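Local coordinates for protein tRNA dimethylallyltransferase (Staphylococcus epidermidis ATCC 12228, PDB 3D3Q) that probably transfers a dimethylallyl group from dimethylallyl diphosphate to the adenine at position 37 of tRNAs that read codons beginning with uridine, at residues 33-38 with 100-105; 41-46 with 64-69; 212-217 with 272-277; 245-250 with 267-272. All blocks are in the same frame, centred on the assembly; numbering follows the deposited sequence.

How the interactions relate
Interactions 1 and 2 belong to one edge of the parallel sheet, their centres 12 Å apart; Ser37 N lies 2.9 Å from Tyr65 O, a probable hydrogen bond between neighbouring strands. Interactions 3 and 4 share helix 262-286 and His272, with centres 10 Å apart. The two halves meet lightly: Thr105 CG2 lies 3.2 Å from Tyr276 OH, linking interactions 1 and 3, and Met41 CE lies 3.6 Å from Ala246 CB, linking 2 and 4. Segments of three contacts hold residues thought to meet tRNA: Thr105 in interaction 1, part of 39-42 in interaction 2 and 245-250 in interaction 4. In interactions 1 and 3, Gly103 and Arg217 adjoin the P-loop.

Interaction 1 of 4, residues 33-38 with 100-105; sequences GEIISG and IIAGGT
Ile36 reaches Ile100 and Ala102 with its backbone N and O, pairing strands 33-37 and 98-102 in parallel. Four hydrogen bonds run between the segments: Ile100 N to Glu34 O, Ile36 N to Ile100 O, Ala102 N to Ile36 O and Gly38 N to Ala102 O. They set Ile35 beside Ile100, Ile36 beside Ile101 and Ser37 beside Ala102.

Packing is dense on both faces of the paired strands. On the face of Ile35, Ile100 and Ala102, the Ile35 branch methyl lies over the alanine, CG2 to Ala102 CB 3.5 Å, and Ile100 CD1 extends back toward Gly33 CA at 4.1 Å. On the other face Ile36 CB meets Ile101 CG2 at 3.7 Å, the two side chains crossing obliquely. With CG1 lodged between its backbone N and carbonyl carbon (chi1 53°), Ile101 presents CG2 to Ile36 while its longer arm leads away; the side chain also packs on Leu9 and Val11 of strand 8-13.

The contact thins toward its C-terminal end, where Gly104 and Thr105 are partly exposed. There the chains are joined by backbone alone, with a CA-H...O approach of 3.1 Å from Gly104 CA to Gly38 O. Gly103 adjoins Lys20 of the predicted ATP-binding loop, and Thr105, the N-cap of helix 106-113, probably contacts tRNA.

The pair belongs to the parallel sheet of this P-loop NTPase-clan fold. Helix 20-30 covers Ile35, Ile100 and Ala102, while helix 78-94 covers Ile36. Strand 33-37 is flanked on its other side by strand 64-65, and strand 98-102 by strand 8-13.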
loop_
_atom_site.group_PDB
_atom_site.type_symbol
_atom_site.label_atom_id
_atom_site.label_comp_id
_atom_site.label_asym_id
_atom_site.label_seq_id
_atom_site.Cartn_x
_atom_site.Cartn_y
_atom_site.Cartn_z
ATOM N N GLY A 33 -20.029 1.465 5.480
ATOM C CA GLY A 33 -19.072 2.535 5.314
ATOM C C GLY A 33 -18.976 2.917 3.850
ATOM O O GLY A 33 -19.741 2.432 3.019
ATOM N N GLU A 34 -18.042 3.808 3.541
ATOM C CA GLU A 34 -17.824 4.245 2.177
ATOM C C GLU A 34 -16.322 4.266 1.968
ATOM O O GLU A 34 -15.552 4.541 2.890
ATOM C CB GLU A 34 -18.432 5.621 1.948
ATOM C CG GLU A 34 -19.875 5.692 2.402
ATOM C CD GLU A 34 -20.510 7.032 2.118
ATOM O OE1 GLU A 34 -19.787 8.056 2.192
ATOM O OE2 GLU A 34 -21.736 7.076 1.842
ATOM N N ILE A 35 -15.914 3.980 0.741
ATOM C CA ILE A 35 -14.506 3.882 0.410
ATOM C C ILE A 35 -13.930 5.072 -0.328
ATOM O O ILE A 35 -14.565 5.634 -1.208
ATOM C CB ILE A 35 -14.259 2.616 -0.449
ATOM C CG1 ILE A 35 -14.828 1.397 0.267
ATOM C CG2 ILE A 35 -12.781 2.432 -0.711
ATOM C CD1 ILE A 35 -14.684 0.143 -0.487
ATOM N N ILE A 36 -12.708 5.437 0.032
ATOM C CA ILE A 36 -12.009 6.517 -0.635
ATOM C C ILE A 36 -10.810 5.864 -1.336
ATOM O O ILE A 36 -9.933 5.309 -0.680
ATOM C CB ILE A 36 -11.505 7.558 0.372
ATOM C CG1 ILE A 36 -12.691 8.258 1.030
ATOM C CG2 ILE A 36 -10.607 8.553 -0.319
ATOM C CD1 ILE A 36 -12.306 9.163 2.171
ATOM N N SER A 37 -10.783 5.911 -2.664
ATOM C CA SER A 37 -9.684 5.316 -3.408
ATOM C C SER A 37 -8.355 5.985 -3.042
ATOM O O SER A 37 -8.236 7.209 -3.079
ATOM C CB SER A 37 -9.966 5.434 -4.906
ATOM O OG SER A 37 -8.788 5.278 -5.664
ATOM N N GLY A 38 -7.364 5.174 -2.664
ATOM C CA GLY A 38 -6.057 5.706 -2.297
ATOM C C GLY A 38 -5.081 5.684 -3.460
ATOM O O GLY A 38 -3.966 6.215 -3.380
ATOM N N ILE A 100 -13.404 4.556 4.946
ATOM C CA ILE A 100 -12.463 3.485 4.598
ATOM C C ILE A 100 -11.666 3.881 3.364
ATOM O O ILE A 100 -12.240 4.256 2.344
ATOM C CB ILE A 100 -13.218 2.181 4.238
ATOM C CG1 ILE A 100 -14.238 1.837 5.324
ATOM C CG2 ILE A 100 -12.249 1.058 4.082
ATOM C CD1 ILE A 100 -15.350 0.951 4.828
ATOM N N ILE A 101 -10.347 3.803 3.452
ATOM C CA ILE A 101 -9.521 4.121 2.300
ATOM C C ILE A 101 -8.906 2.817 1.784
ATOM O O ILE A 101 -8.282 2.060 2.522
ATOM C CB ILE A 101 -8.419 5.154 2.637
ATOM C CG1 ILE A 101 -7.612 4.686 3.835
ATOM C CG2 ILE A 101 -9.056 6.501 2.922
ATOM C CD1 ILE A 101 -6.594 5.693 4.288
ATOM N N ALA A 102 -9.137 2.561 0.502
ATOM C CA ALA A 102 -8.653 1.379 -0.164
ATOM C C ALA A 102 -7.488 1.781 -1.032
ATOM O O ALA A 102 -7.552 2.780 -1.755
ATOM C CB ALA A 102 -9.741 0.790 -1.012
ATOM N N GLY A 103 -6.411 1.009 -0.939
ATOM C CA GLY A 103 -5.232 1.275 -1.745
ATOM C C GLY A 103 -4.392 2.427 -1.257
ATOM O O GLY A 103 -4.550 2.894 -0.131
ATOM N N GLY A 104 -3.495 2.880 -2.126
ATOM C CA GLY A 104 -2.612 3.978 -1.791
ATOM C C GLY A 104 -1.177 3.509 -1.621
ATOM O O GLY A 104 -0.932 2.338 -1.354
ATOM N N THR A 105 -0.229 4.427 -1.781
ATOM C CA THR A 105 1.188 4.109 -1.632
ATOM C C THR A 105 1.708 4.640 -0.289
ATOM O O THR A 105 0.998 5.360 0.410
ATOM C CB THR A 105 2.027 4.736 -2.778
ATOM O OG1 THR A 105 1.762 6.144 -2.871
ATOM C CG2 THR A 105 1.713 4.058 -4.104
#

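Interaction 2 of 4, residues 41-46 with 64-69; sequences MQVYQG and HYMIDI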
loop_
_atom_site.group_PDB
_atom_site.type_symbol
_atom_site.label_atom_id
_atom_site.label_comp_id
_atom_site.label_asym_id
_atom_site.label_seq_id
_atom_site.Cartn_x
_atom_site.Cartn_y
_atom_site.Cartn_z
HETATM N N MSE A 41 -3.708 6.764 -9.430
HETATM C CA MSE A 41 -3.930 6.632 -10.872
HETATM C C MSE A 41 -5.385 6.469 -11.252
HETATM O O MSE A 41 -5.803 6.835 -12.357
HETATM C CB MSE A 41 -3.135 5.445 -11.415
HETATM C CG MSE A 41 -1.647 5.708 -11.549
HETATM SE SE MSE A 41 -1.274 7.252 -12.687
HETATM C CE MSE A 41 -1.914 6.569 -14.390
ATOM N N GLN A 42 -6.153 5.905 -10.325
ATOM C CA GLN A 42 -7.576 5.675 -10.534
ATOM C C GLN A 42 -8.338 6.993 -10.517
ATOM O O GLN A 42 -9.546 7.021 -10.729
ATOM C CB GLN A 42 -8.099 4.710 -9.464
ATOM C CG GLN A 42 -7.844 3.241 -9.831
ATOM C CD GLN A 42 -8.252 2.254 -8.746
ATOM O OE1 GLN A 42 -9.316 2.381 -8.122
ATOM N NE2 GLN A 42 -7.418 1.243 -8.537
ATOM N N VAL A 43 -7.613 8.086 -10.293
ATOM C CA VAL A 43 -8.216 9.401 -10.272
ATOM C C VAL A 43 -8.449 9.909 -11.687
ATOM O O VAL A 43 -9.290 10.770 -11.905
ATOM C CB VAL A 43 -7.319 10.408 -9.525
ATOM C CG1 VAL A 43 -7.420 10.191 -8.022
ATOM C CG2 VAL A 43 -5.879 10.244 -9.975
ATOM N N TYR A 44 -7.709 9.362 -12.647
ATOM C CA TYR A 44 -7.830 9.784 -14.043
ATOM C C TYR A 44 -8.903 9.014 -14.832
ATOM O O TYR A 44 -8.961 7.788 -14.796
ATOM C CB TYR A 44 -6.488 9.644 -14.752
ATOM C CG TYR A 44 -5.377 10.468 -14.149
ATOM C CD1 TYR A 44 -5.354 11.860 -14.288
ATOM C CD2 TYR A 44 -4.348 9.858 -13.430
ATOM C CE1 TYR A 44 -4.329 12.620 -13.718
ATOM C CE2 TYR A 44 -3.323 10.609 -12.863
ATOM C CZ TYR A 44 -3.313 11.982 -13.004
ATOM O OH TYR A 44 -2.291 12.716 -12.421
ATOM N N GLN A 45 -9.741 9.746 -15.557
ATOM C CA GLN A 45 -10.799 9.139 -16.340
ATOM C C GLN A 45 -10.245 8.674 -17.687
ATOM O O GLN A 45 -9.439 9.366 -18.311
ATOM C CB GLN A 45 -11.941 10.145 -16.517
ATOM C CG GLN A 45 -11.454 11.494 -17.035
ATOM C CD GLN A 45 -12.291 12.670 -16.553
ATOM O OE1 GLN A 45 -12.527 12.823 -15.352
ATOM N NE2 GLN A 45 -12.721 13.519 -17.486
ATOM N N GLY A 46 -10.661 7.486 -18.123
ATOM C CA GLY A 46 -10.176 6.958 -19.390
ATOM C C GLY A 46 -9.094 5.919 -19.171
ATOM O O GLY A 46 -8.831 5.069 -20.031
ATOM N N HIS A 64 -17.850 5.005 -3.941
ATOM C CA HIS A 64 -16.403 5.219 -3.975
ATOM C C HIS A 64 -16.024 6.662 -4.388
ATOM O O HIS A 64 -16.668 7.273 -5.243
ATOM C CB HIS A 64 -15.721 4.212 -4.922
ATOM C CG HIS A 64 -15.769 2.789 -4.451
ATOM N ND1 HIS A 64 -14.822 1.856 -4.814
ATOM C CD2 HIS A 64 -16.659 2.128 -3.672
ATOM C CE1 HIS A 64 -15.122 0.686 -4.281
ATOM N NE2 HIS A 64 -16.233 0.825 -3.582
ATOM N N TYR A 65 -14.976 7.202 -3.761
ATOM C CA TYR A 65 -14.511 8.549 -4.057
ATOM C C TYR A 65 -13.090 8.515 -4.578
ATOM O O TYR A 65 -12.398 7.501 -4.437
ATOM C CB TYR A 65 -14.561 9.432 -2.811
ATOM C CG TYR A 65 -15.912 9.447 -2.149
ATOM C CD1 TYR A 65 -16.167 8.654 -1.036
ATOM C CD2 TYR A 65 -16.951 10.241 -2.650
ATOM C CE1 TYR A 65 -17.424 8.650 -0.433
ATOM C CE2 TYR A 65 -18.217 10.242 -2.058
ATOM C CZ TYR A 65 -18.444 9.451 -0.949
ATOM O OH TYR A 65 -19.673 9.484 -0.341
HETATM N N MSE A 66 -12.661 9.625 -5.178
HETATM C CA MSE A 66 -11.315 9.726 -5.730
HETATM C C MSE A 66 -11.108 8.864 -6.982
HETATM O O MSE A 66 -9.982 8.460 -7.278
HETATM C CB MSE A 66 -10.298 9.313 -4.669
HETATM C CG MSE A 66 -10.270 10.215 -3.440
HETATM SE SE MSE A 66 -9.560 11.997 -3.789
HETATM C CE MSE A 66 -7.718 11.483 -4.154
ATOM N N ILE A 67 -12.188 8.574 -7.708
ATOM C CA ILE A 67 -12.112 7.760 -8.927
ATOM C C ILE A 67 -12.751 8.503 -10.108
ATOM O O ILE A 67 -13.929 8.856 -10.056
ATOM C CB ILE A 67 -12.808 6.383 -8.724
ATOM C CG1 ILE A 67 -12.178 5.660 -7.535
ATOM C CG2 ILE A 67 -12.669 5.530 -9.979
ATOM C CD1 ILE A 67 -12.868 4.409 -7.154
ATOM N N ASP A 68 -11.966 8.738 -11.161
ATOM C CA ASP A 68 -12.434 9.464 -12.345
ATOM C C ASP A 68 -12.835 10.886 -11.971
ATOM O O ASP A 68 -13.921 11.352 -12.333
ATOM C CB ASP A 68 -13.641 8.776 -12.988
ATOM C CG ASP A 68 -13.285 7.462 -13.648
ATOM O OD1 ASP A 68 -12.298 7.427 -14.417
ATOM O OD2 ASP A 68 -14.001 6.467 -13.418
ATOM N N ILE A 69 -11.966 11.571 -11.237
ATOM C CA ILE A 69 -12.247 12.932 -10.822
ATOM C C ILE A 69 -11.418 13.959 -11.592
ATOM O O ILE A 69 -11.595 15.161 -11.416
ATOM C CB ILE A 69 -11.974 13.116 -9.324
ATOM C CG1 ILE A 69 -10.523 12.746 -9.004
ATOM C CG2 ILE A 69 -12.943 12.282 -8.517
ATOM C CD1 ILE A 69 -10.113 13.046 -7.579
#
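Val43 and Gln42 carry the contact with 66-69 largely through their backbones. Asp68 N donates to Gln42 O at 3.0 Å, and the next amide, Ile69 N, donates to Val43 O at 2.9 Å. Gln42 O also receives the CA-H of Ile67. Beside these bonds Val43 CG1 turns to the partner segment, reaching Ile69 CD1 at 3.9 Å and the CE methyl of the selenomethionine Met66 at 4.1 Å. Ile69 comes across the valine: with CG1 between the backbone N and the carbonyl carbon (chi1 57°), its arm runs back over Val43 O and CB.

Asp68 lies at the outer side of the contact. Its OD1 lies against the Gln45 backbone at CA, with Gln45 CB 3.5 Å away, and close to Tyr44 O, an acceptor that cannot bond to it. Lys53 resolves the pairing, since its NZ makes a salt bridge to Asp68 OD1 and a hydrogen bond to Tyr44 O.

Farther out, a type I beta turn from Met41 to Tyr44, with Tyr44 N bonded to Met41 O at 3.2 Å, shapes the loop. Asp39 OD1 takes the amides of both Met41 and Gln42, and Thr51 O holds Gln42 NE2. Behind Met66, Phe81 and Arg84 of helix 78-94 form the next layer.

Two loops that leave neighbouring strands at the C-terminal edge of a parallel sheet are thus sewn together. Gln42 ends the 39-42 region probably used to bind tRNA, its side chain about 6 Å from that of Thr21 in the predicted nucleotide-binding loop.

Interaction 3 of 4, residues 212-217 with 272-277; sequences LRINKR and HSRQYA
Ile214 and Asn215 of helix 207-224 pack against Ser273, Arg274 and Ala277 of helix 262-286, a helix-helix contact with one apolar patch and one polar bond. The axes of the short segments approach to 9.6 Å, and their directions differ by 135°, so the segments cross at a wide slant, nearer antiparallel than parallel.

Ile214 fills the middle. It points toward the partner helix and divides its branches between two small residues one turn apart: CG2 meets Ser273 CB at 3.5 Å, and CD1 meets Ala277 CB at 3.4 Å. The hydroxyl of Ser273 turns back into its own helix, bonded to Leu269 O.

At the margin Arg274 NH1 donates to Asn215 OD1 at 2.8 Å. The bond uses a lone pair in the plane of the amide carbonyl, and the oxygen lies nearly in the guanidinium plane, although the two flat groups are turned 67° against each other. The N-H...O path is clearly bent. A bend at chi3 (-66°) swings the guanidinium of Arg274 across to the asparagine; the same side chain also touches Tyr211, one turn before Asn215.

The Arg217 side chain comes only loosely near Ser273, NH1 to CB 4.4 Å. It lies about 4 Å from the side chain of Thr16. This helix pair therefore stands beside the P-loop, the predicted ATP-binding element typical of the P-loop NTPase clan.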
loop_
_atom_site.group_PDB
_atom_site.type_symbol
_atom_site.label_atom_id
_atom_site.label_comp_id
_atom_site.label_asym_id
_atom_site.label_seq_id
_atom_site.Cartn_x
_atom_site.Cartn_y
_atom_site.Cartn_z
ATOM N N LEU A 212 4.567 -14.155 -9.226
ATOM C CA LEU A 212 3.830 -15.006 -10.137
ATOM C C LEU A 212 2.475 -14.385 -10.485
ATOM O O LEU A 212 2.078 -14.361 -11.650
ATOM C CB LEU A 212 3.645 -16.377 -9.502
ATOM C CG LEU A 212 3.042 -17.429 -10.417
ATOM C CD1 LEU A 212 3.927 -17.618 -11.642
ATOM C CD2 LEU A 212 2.903 -18.724 -9.640
ATOM N N ARG A 213 1.782 -13.867 -9.474
ATOM C CA ARG A 213 0.475 -13.258 -9.677
ATOM C C ARG A 213 0.576 -12.011 -10.531
ATOM O O ARG A 213 -0.278 -11.771 -11.389
ATOM C CB ARG A 213 -0.175 -12.913 -8.340
ATOM C CG ARG A 213 -0.335 -14.104 -7.435
ATOM C CD ARG A 213 -1.362 -13.840 -6.374
ATOM N NE ARG A 213 -2.703 -13.775 -6.849
ATOM C CZ ARG A 213 -3.686 -12.909 -6.622
ATOM N NH1 ARG A 213 -4.807 -13.203 -7.241
ATOM N NH2 ARG A 213 -3.612 -11.805 -5.884
ATOM N N ILE A 214 1.613 -11.214 -10.295
ATOM C CA ILE A 214 1.805 -10.006 -11.076
ATOM C C ILE A 214 1.981 -10.384 -12.542
ATOM O O ILE A 214 1.295 -9.846 -13.411
ATOM C CB ILE A 214 3.028 -9.200 -10.587
ATOM C CG1 ILE A 214 2.792 -8.731 -9.143
ATOM C CG2 ILE A 214 3.275 -8.007 -11.500
ATOM C CD1 ILE A 214 3.972 -8.054 -8.507
ATOM N N ASN A 215 2.871 -11.320 -12.840
ATOM C CA ASN A 215 3.016 -11.703 -14.237
ATOM C C ASN A 215 1.672 -12.097 -14.812
ATOM O O ASN A 215 1.364 -11.781 -15.955
ATOM C CB ASN A 215 3.989 -12.864 -14.401
ATOM C CG ASN A 215 5.378 -12.497 -13.974
ATOM O OD1 ASN A 215 5.855 -11.398 -14.262
ATOM N ND2 ASN A 215 6.048 -13.414 -13.293
ATOM N N LYS A 216 0.865 -12.774 -14.009
ATOM C CA LYS A 216 -0.440 -13.206 -14.473
ATOM C C LYS A 216 -1.440 -12.062 -14.632
ATOM O O LYS A 216 -2.338 -12.140 -15.459
ATOM C CB LYS A 216 -1.002 -14.275 -13.539
ATOM C CG LYS A 216 -2.304 -14.880 -14.031
ATOM C CD LYS A 216 -2.427 -16.370 -13.691
ATOM C CE LYS A 216 -3.706 -16.980 -14.281
ATOM N NZ LYS A 216 -3.782 -18.449 -14.069
ATOM N N ARG A 217 -1.284 -10.996 -13.857
ATOM C CA ARG A 217 -2.206 -9.875 -13.965
ATOM C C ARG A 217 -1.873 -9.024 -15.177
ATOM O O ARG A 217 -2.742 -8.362 -15.748
ATOM C CB ARG A 217 -2.158 -9.031 -12.699
ATOM C CG ARG A 217 -3.018 -7.802 -12.736
ATOM C CD ARG A 217 -2.923 -7.102 -11.400
ATOM N NE ARG A 217 -1.540 -6.799 -10.988
ATOM C CZ ARG A 217 -0.817 -5.778 -11.447
ATOM N NH1 ARG A 217 0.425 -5.588 -11.006
ATOM N NH2 ARG A 217 -1.334 -4.951 -12.349
ATOM N N HIS A 272 8.879 -3.900 -14.298
ATOM C CA HIS A 272 8.569 -2.666 -13.556
ATOM C C HIS A 272 7.445 -2.931 -12.558
ATOM O O HIS A 272 7.394 -2.317 -11.501
ATOM C CB HIS A 272 8.092 -1.551 -14.498
ATOM C CG HIS A 272 9.156 -0.990 -15.385
ATOM N ND1 HIS A 272 9.848 -1.752 -16.300
ATOM C CD2 HIS A 272 9.621 0.273 -15.518
ATOM C CE1 HIS A 272 10.693 -0.984 -16.962
ATOM N NE2 HIS A 272 10.575 0.249 -16.507
ATOM N N SER A 273 6.530 -3.832 -12.915
ATOM C CA SER A 273 5.418 -4.141 -12.048
ATOM C C SER A 273 5.907 -4.929 -10.857
ATOM O O SER A 273 5.442 -4.720 -9.737
ATOM C CB SER A 273 4.346 -4.920 -12.803
ATOM O OG SER A 273 3.722 -4.128 -13.798
ATOM N N ARG A 274 6.844 -5.841 -11.085
ATOM C CA ARG A 274 7.394 -6.637 -9.987
ATOM C C ARG A 274 8.211 -5.757 -9.039
ATOM O O ARG A 274 8.067 -5.855 -7.828
ATOM C CB ARG A 274 8.287 -7.768 -10.518
ATOM C CG ARG A 274 7.565 -8.865 -11.285
ATOM C CD ARG A 274 8.515 -10.014 -11.591
ATOM N NE ARG A 274 9.579 -9.623 -12.513
ATOM C CZ ARG A 274 9.536 -9.809 -13.833
ATOM N NH1 ARG A 274 8.478 -10.383 -14.389
ATOM N NH2 ARG A 274 10.551 -9.424 -14.598
ATOM N N GLN A 275 9.067 -4.900 -9.591
ATOM C CA GLN A 275 9.900 -4.020 -8.780
ATOM C C GLN A 275 9.034 -3.070 -7.975
ATOM O O GLN A 275 9.261 -2.854 -6.784
ATOM C CB GLN A 275 10.839 -3.209 -9.662
ATOM C CG GLN A 275 11.818 -4.049 -10.461
ATOM C CD GLN A 275 12.508 -3.247 -11.561
ATOM O OE1 GLN A 275 13.054 -2.177 -11.309
ATOM N NE2 GLN A 275 12.486 -3.770 -12.785
ATOM N N TYR A 276 8.036 -2.502 -8.633
ATOM C CA TYR A 276 7.138 -1.570 -7.981
ATOM C C TYR A 276 6.436 -2.218 -6.799
ATOM O O TYR A 276 6.436 -1.679 -5.699
ATOM C CB TYR A 276 6.120 -1.052 -9.000
ATOM C CG TYR A 276 5.093 -0.109 -8.430
ATOM C CD1 TYR A 276 3.947 -0.593 -7.802
ATOM C CD2 TYR A 276 5.265 1.268 -8.517
ATOM C CE1 TYR A 276 2.997 0.271 -7.280
ATOM C CE2 TYR A 276 4.328 2.144 -7.998
ATOM C CZ TYR A 276 3.191 1.639 -7.382
ATOM O OH TYR A 276 2.236 2.495 -6.885
ATOM N N ALA A 277 5.841 -3.376 -7.035
ATOM C CA ALA A 277 5.133 -4.093 -5.988
ATOM C C ALA A 277 6.063 -4.360 -4.815
ATOM O O ALA A 277 5.655 -4.286 -3.654
ATOM C CB ALA A 277 4.592 -5.409 -6.526
#

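Interaction 4 of 4, residues 245-250 with 267-272; sequences QAIGYK and EKLKQH
Ile247 and Gly248 make the apolar part of the contact, mainly with Leu269. Leu269 CD1 rests on the glycine backbone, 3.4 Å from Gly248 CA, and meets Ile247 CG1 at 4.2 Å. Its CG, anti to the backbone N (chi1 170°), brings this methyl to the loop. Ile247 CD1 lies against the backbone one helical turn past Leu269, 3.8 Å from His272 O.

The polar part is an approach without a hydrogen bond. From CG onward Lys250 is fully extended, and its NZ comes to the edge of the His272 ring, close to the ring plane and 3.6 Å from CD2. Through ND1 the ring probably turns back to Lys268 O of its own helix, though the modelled bond is too short for its length to be trusted. That carbonyl also accepts His272 N.

Residues 245-250 form a probable tRNA-binding region. Glu251 takes Gly248 N, while Leu269 continues into Val218 and Leu222 of helix 207-224 and Leu226 of helix 226-235, whose Val230 and Leu233 receive Tyr249.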
loop_
_atom_site.group_PDB
_atom_site.type_symbol
_atom_site.label_atom_id
_atom_site.label_comp_id
_atom_site.label_asym_id
_atom_site.label_seq_id
_atom_site.Cartn_x
_atom_site.Cartn_y
_atom_site.Cartn_z
ATOM N N GLN A 245 3.027 8.318 -17.819
ATOM C CA GLN A 245 4.371 7.892 -17.431
ATOM C C GLN A 245 4.318 6.786 -16.416
ATOM O O GLN A 245 5.351 6.253 -16.025
ATOM C CB GLN A 245 5.146 9.071 -16.849
ATOM C CG GLN A 245 5.619 10.044 -17.886
ATOM C CD GLN A 245 6.599 9.395 -18.824
ATOM O OE1 GLN A 245 7.646 8.915 -18.397
ATOM N NE2 GLN A 245 6.269 9.367 -20.111
ATOM N N ALA A 246 3.108 6.455 -15.981
ATOM C CA ALA A 246 2.921 5.399 -14.989
ATOM C C ALA A 246 3.185 4.035 -15.606
ATOM O O ALA A 246 2.941 3.820 -16.797
ATOM C CB ALA A 246 1.507 5.447 -14.423
ATOM N N ILE A 247 3.687 3.117 -14.788
ATOM C CA ILE A 247 3.978 1.779 -15.259
ATOM C C ILE A 247 2.697 1.187 -15.860
ATOM O O ILE A 247 1.640 1.176 -15.227
ATOM C CB ILE A 247 4.524 0.894 -14.101
ATOM C CG1 ILE A 247 3.889 -0.493 -14.181
ATOM C CG2 ILE A 247 4.321 1.590 -12.742
ATOM C CD1 ILE A 247 4.051 -1.313 -12.927
ATOM N N GLY A 248 2.802 0.722 -17.099
ATOM C CA GLY A 248 1.647 0.168 -17.780
ATOM C C GLY A 248 1.188 1.042 -18.947
ATOM O O GLY A 248 0.252 0.704 -19.668
ATOM N N TYR A 249 1.841 2.178 -19.131
ATOM C CA TYR A 249 1.494 3.061 -20.211
ATOM C C TYR A 249 2.760 3.543 -20.870
ATOM O O TYR A 249 2.856 3.558 -22.095
ATOM C CB TYR A 249 0.685 4.268 -19.723
ATOM C CG TYR A 249 -0.671 3.927 -19.168
ATOM C CD1 TYR A 249 -0.806 3.443 -17.885
ATOM C CD2 TYR A 249 -1.814 4.074 -19.933
ATOM C CE1 TYR A 249 -2.048 3.114 -17.370
ATOM C CE2 TYR A 249 -3.065 3.749 -19.430
ATOM C CZ TYR A 249 -3.174 3.272 -18.143
ATOM O OH TYR A 249 -4.406 2.970 -17.616
ATOM N N LYS A 250 3.743 3.931 -20.064
ATOM C CA LYS A 250 5.006 4.422 -20.608
ATOM C C LYS A 250 5.751 3.336 -21.393
ATOM O O LYS A 250 6.505 3.649 -22.311
ATOM C CB LYS A 250 5.912 4.971 -19.490
ATOM C CG LYS A 250 6.393 3.929 -18.502
ATOM C CD LYS A 250 7.442 4.467 -17.535
ATOM C CE LYS A 250 7.894 3.356 -16.589
ATOM N NZ LYS A 250 8.916 3.797 -15.609
ATOM N N GLU A 267 7.834 -7.597 -21.541
ATOM C CA GLU A 267 8.847 -8.124 -20.637
ATOM C C GLU A 267 9.220 -7.067 -19.596
ATOM O O GLU A 267 9.395 -7.377 -18.412
ATOM C CB GLU A 267 10.091 -8.514 -21.417
ATOM C CG GLU A 267 11.264 -8.746 -20.514
ATOM C CD GLU A 267 11.878 -10.106 -20.691
ATOM O OE1 GLU A 267 12.623 -10.286 -21.684
ATOM O OE2 GLU A 267 11.591 -10.997 -19.855
ATOM N N LYS A 268 9.341 -5.818 -20.049
ATOM C CA LYS A 268 9.680 -4.706 -19.171
ATOM C C LYS A 268 8.490 -4.268 -18.322
ATOM O O LYS A 268 8.660 -3.783 -17.203
ATOM C CB LYS A 268 10.209 -3.528 -19.992
ATOM C CG LYS A 268 11.531 -3.831 -20.687
ATOM C CD LYS A 268 12.190 -2.580 -21.264
ATOM C CE LYS A 268 11.309 -1.912 -22.332
ATOM N NZ LYS A 268 11.950 -0.717 -22.982
ATOM N N LEU A 269 7.285 -4.443 -18.858
ATOM C CA LEU A 269 6.071 -4.084 -18.133
ATOM C C LEU A 269 5.873 -4.986 -16.903
ATOM O O LEU A 269 5.510 -4.507 -15.828
ATOM C CB LEU A 269 4.855 -4.176 -19.067
ATOM C CG LEU A 269 3.450 -4.067 -18.468
ATOM C CD1 LEU A 269 3.325 -2.798 -17.661
ATOM C CD2 LEU A 269 2.420 -4.089 -19.584
ATOM N N LYS A 270 6.111 -6.286 -17.056
ATOM C CA LYS A 270 5.958 -7.215 -15.936
ATOM C C LYS A 270 7.087 -7.008 -14.933
ATOM O O LYS A 270 6.930 -7.284 -13.745
ATOM C CB LYS A 270 5.984 -8.664 -16.424
ATOM C CG LYS A 270 4.893 -9.017 -17.436
ATOM C CD LYS A 270 4.971 -10.487 -17.840
ATOM C CE LYS A 270 3.942 -10.832 -18.887
ATOM N NZ LYS A 270 3.863 -12.292 -19.078
ATOM N N GLN A 271 8.230 -6.532 -15.416
ATOM C CA GLN A 271 9.352 -6.292 -14.533
ATOM C C GLN A 271 9.057 -5.064 -13.672
ATOM O O GLN A 271 8.986 -5.171 -12.450
ATOM C CB GLN A 271 10.637 -6.086 -15.337
ATOM C CG GLN A 271 11.891 -6.268 -14.501
ATOM C CD GLN A 271 13.117 -5.609 -15.102
ATOM O OE1 GLN A 271 14.228 -5.791 -14.602
ATOM N NE2 GLN A 271 12.923 -4.833 -16.168
ATOM N N HIS A 272 8.879 -3.900 -14.298
ATOM C CA HIS A 272 8.569 -2.666 -13.556
ATOM C C HIS A 272 7.445 -2.931 -12.558
ATOM O O HIS A 272 7.394 -2.317 -11.501
ATOM C CB HIS A 272 8.092 -1.551 -14.498
ATOM C CG HIS A 272 9.156 -0.990 -15.385
ATOM N ND1 HIS A 272 9.848 -1.752 -16.300
ATOM C CD2 HIS A 272 9.621 0.273 -15.518
ATOM C CE1 HIS A 272 10.693 -0.984 -16.962
ATOM N NE2 HIS A 272 10.575 0.249 -16.507
#